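PDB 3BPP: membrane-bound protease PH1510 from Pyrococcus horikoshii, which cleaves proteins preferentially near hydrophobic or aromatic residues, acting as a serine protease that can degrade casein and a stomatin homolog in vitro. Local coordinates for residues Y11-K16 and R206-S211. The protein carries 1 engineered substitution. Residues are numbered along the deposited sequence; the frame is centred on the assembly and turned at random.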
loop_
_atom_site.group_PDB
_atom_site.type_symbol
_atom_site.label_atom_id
_atom_site.label_comp_id
_atom_site.label_asym_id
_atom_site.label_seq_id
_atom_site.Cartn_x
_atom_site.Cartn_y
_atom_site.Cartn_z
ATOM N N TYR A 11 1.743 4.785 -13.333
ATOM C CA TYR A 11 0.868 5.708 -12.627
ATOM C C TYR A 11 -0.098 4.948 -11.717
ATOM O O TYR A 11 -0.396 3.791 -11.957
ATOM C CB TYR A 11 0.139 6.626 -13.599
ATOM C CG TYR A 11 1.003 7.772 -14.094
ATOM C CD1 TYR A 11 0.874 9.043 -13.552
ATOM C CD2 TYR A 11 1.959 7.574 -15.090
ATOM C CE1 TYR A 11 1.658 10.090 -13.994
ATOM C CE2 TYR A 11 2.760 8.616 -15.539
ATOM C CZ TYR A 11 2.599 9.872 -14.992
ATOM O OH TYR A 11 3.379 10.919 -15.432
ATOM N N VAL A 12 -0.539 5.584 -10.639
ATOM C CA VAL A 12 -1.518 4.965 -9.784
ATOM C C VAL A 12 -2.561 5.997 -9.482
ATOM O O VAL A 12 -2.229 7.149 -9.220
ATOM C CB VAL A 12 -0.924 4.379 -8.440
ATOM C CG1 VAL A 12 -2.035 3.926 -7.555
ATOM C CG2 VAL A 12 0.069 3.233 -8.695
ATOM N N ALA A 13 -3.822 5.567 -9.534
ATOM C CA ALA A 13 -4.975 6.416 -9.276
ATOM C C ALA A 13 -6.062 5.586 -8.589
ATOM O O ALA A 13 -6.057 4.346 -8.671
ATOM C CB ALA A 13 -5.487 7.033 -10.606
ATOM N N GLN A 14 -6.975 6.252 -7.893
ATOM C CA GLN A 14 -8.097 5.555 -7.248
ATOM C C GLN A 14 -9.412 5.879 -7.930
ATOM O O GLN A 14 -9.608 6.999 -8.385
ATOM C CB GLN A 14 -8.228 5.903 -5.766
ATOM C CG GLN A 14 -6.953 5.711 -4.931
ATOM C CD GLN A 14 -6.231 7.021 -4.601
ATOM O OE1 GLN A 14 -6.762 7.869 -3.881
ATOM N NE2 GLN A 14 -5.007 7.175 -5.113
ATOM N N ILE A 15 -10.307 4.894 -7.997
ATOM C CA ILE A 15 -11.702 5.122 -8.414
ATOM C C ILE A 15 -12.599 4.437 -7.381
ATOM O O ILE A 15 -12.465 3.259 -7.127
ATOM C CB ILE A 15 -11.989 4.582 -9.853
ATOM C CG1 ILE A 15 -11.113 5.285 -10.894
ATOM C CG2 ILE A 15 -13.500 4.659 -10.173
ATOM C CD1 ILE A 15 -11.790 6.387 -11.641
ATOM N N LYS A 16 -13.457 5.194 -6.733
ATOM C CA LYS A 16 -14.265 4.649 -5.654
ATOM C C LYS A 16 -15.690 5.082 -5.869
ATOM O O LYS A 16 -15.923 6.093 -6.534
ATOM C CB LYS A 16 -13.782 5.154 -4.288
ATOM C CG LYS A 16 -12.609 4.410 -3.713
ATOM C CD LYS A 16 -12.034 5.131 -2.467
ATOM C CE LYS A 16 -10.795 4.412 -1.905
ATOM N NZ LYS A 16 -9.688 4.298 -2.911
ATOM N N ARG A 206 4.229 7.086 -9.921
ATOM C CA ARG A 206 3.610 8.359 -9.669
ATOM C C ARG A 206 2.177 8.112 -9.253
ATOM O O ARG A 206 1.461 7.365 -9.918
ATOM C CB ARG A 206 3.705 9.293 -10.881
ATOM C CG ARG A 206 5.053 10.002 -10.984
ATOM C CD ARG A 206 5.018 11.198 -11.940
ATOM N NE ARG A 206 6.330 11.428 -12.560
ATOM C CZ ARG A 206 6.570 12.255 -13.581
ATOM N NH1 ARG A 206 7.805 12.372 -14.059
ATOM N NH2 ARG A 206 5.587 12.960 -14.126
ATOM N N TYR A 207 1.789 8.748 -8.145
ATOM C CA TYR A 207 0.450 8.683 -7.590
ATOM C C TYR A 207 -0.337 9.896 -7.917
ATOM O O TYR A 207 0.061 11.010 -7.573
ATOM C CB TYR A 207 0.480 8.566 -6.074
ATOM C CG TYR A 207 0.998 7.243 -5.586
ATOM C CD1 TYR A 207 0.154 6.117 -5.525
ATOM C CD2 TYR A 207 2.332 7.096 -5.195
ATOM C CE1 TYR A 207 0.639 4.881 -5.091
ATOM C CE2 TYR A 207 2.835 5.853 -4.739
ATOM C CZ TYR A 207 1.983 4.751 -4.701
ATOM O OH TYR A 207 2.463 3.540 -4.245
ATOM N N LEU A 208 -1.499 9.665 -8.525
ATOM C CA LEU A 208 -2.421 10.742 -8.833
ATOM C C LEU A 208 -3.536 10.846 -7.821
ATOM O O LEU A 208 -4.130 9.848 -7.445
ATOM C CB LEU A 208 -3.014 10.528 -10.215
ATOM C CG LEU A 208 -1.995 10.334 -11.318
ATOM C CD1 LEU A 208 -2.664 9.752 -12.600
ATOM C CD2 LEU A 208 -1.300 11.621 -11.600
ATOM N N ALA A 209 -3.823 12.070 -7.395
ATOM C CA ALA A 209 -4.885 12.344 -6.441
ATOM C C ALA A 209 -6.196 12.736 -7.135
ATOM O O ALA A 209 -6.178 13.280 -8.252
ATOM C CB ALA A 209 -4.442 13.446 -5.477
ATOM N N PRO A 210 -7.347 12.450 -6.487
ATOM C CA PRO A 210 -8.597 12.997 -7.006
ATOM C C PRO A 210 -8.483 14.527 -7.103
ATOM O O PRO A 210 -7.469 15.093 -6.683
ATOM C CB PRO A 210 -9.617 12.624 -5.930
ATOM C CG PRO A 210 -9.031 11.449 -5.213
ATOM C CD PRO A 210 -7.542 11.615 -5.289
ATOM N N SER A 211 -9.488 15.191 -7.673
ATOM C CA SER A 211 -9.578 16.654 -7.586
ATOM C C SER A 211 -10.576 17.037 -6.505
ATOM O O SER A 211 -11.151 16.161 -5.836
ATOM C CB SER A 211 -9.970 17.269 -8.925
ATOM O OG SER A 211 -11.255 16.819 -9.320
HETATM O O HOH W 1 -6.669 9.084 -8.116
#
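Val12 sits between two backbone bonds to residues 206-208, which run parallel to it: its N donates to Arg206 O at 2.8 Å, and its O receives Leu208 N at 2.7 Å in an almost straight bond (177° at the hydrogen). Tyr11 and Arg206 lie side by side on one face of the sheet. Arg206 CB rests over one face of the phenol ring, a CH-pi contact of 4.2 Å to the Tyr11 ring centroid, and the extended arginine chain runs on past the hydroxyl. Leu208 CG lies at the edge of the ring, in its plane, while Leu208 CD1 approaches obliquely, 3.7 Å from Tyr11 CD1. With its ring anti to the carbonyl carbon (chi1 -79°), Tyr11 reaches both neighbours. A serine here would probably deprive Arg206 CB and the Leu208 methyls of their shared aromatic surface and leave the arginine chain freer to swing. On the other face Val12 CB packs 3.6 Å from Tyr207 CD1, and Ile175 of helix 175-181 touches both residues. Beyond Leu208 the chains diverge, and a water fills in for the direct bond, accepting from Gln14 N (2.9 Å) and donating to Leu208 O (2.7 Å). Residues 208-211 then turn off through Pro210 to Ser211, the N-cap of helix 212-220. Outward, Tyr207 OH hydrogen-bonds Tyr207 OH of the second subunit. Strand 204-207 is thus the last parallel strand within this chain, and through antiparallel pairing of Arg206 with the second subunit the sheet of this ClpP/crotonase-type N-terminal protease domain runs on across the homodimer interface.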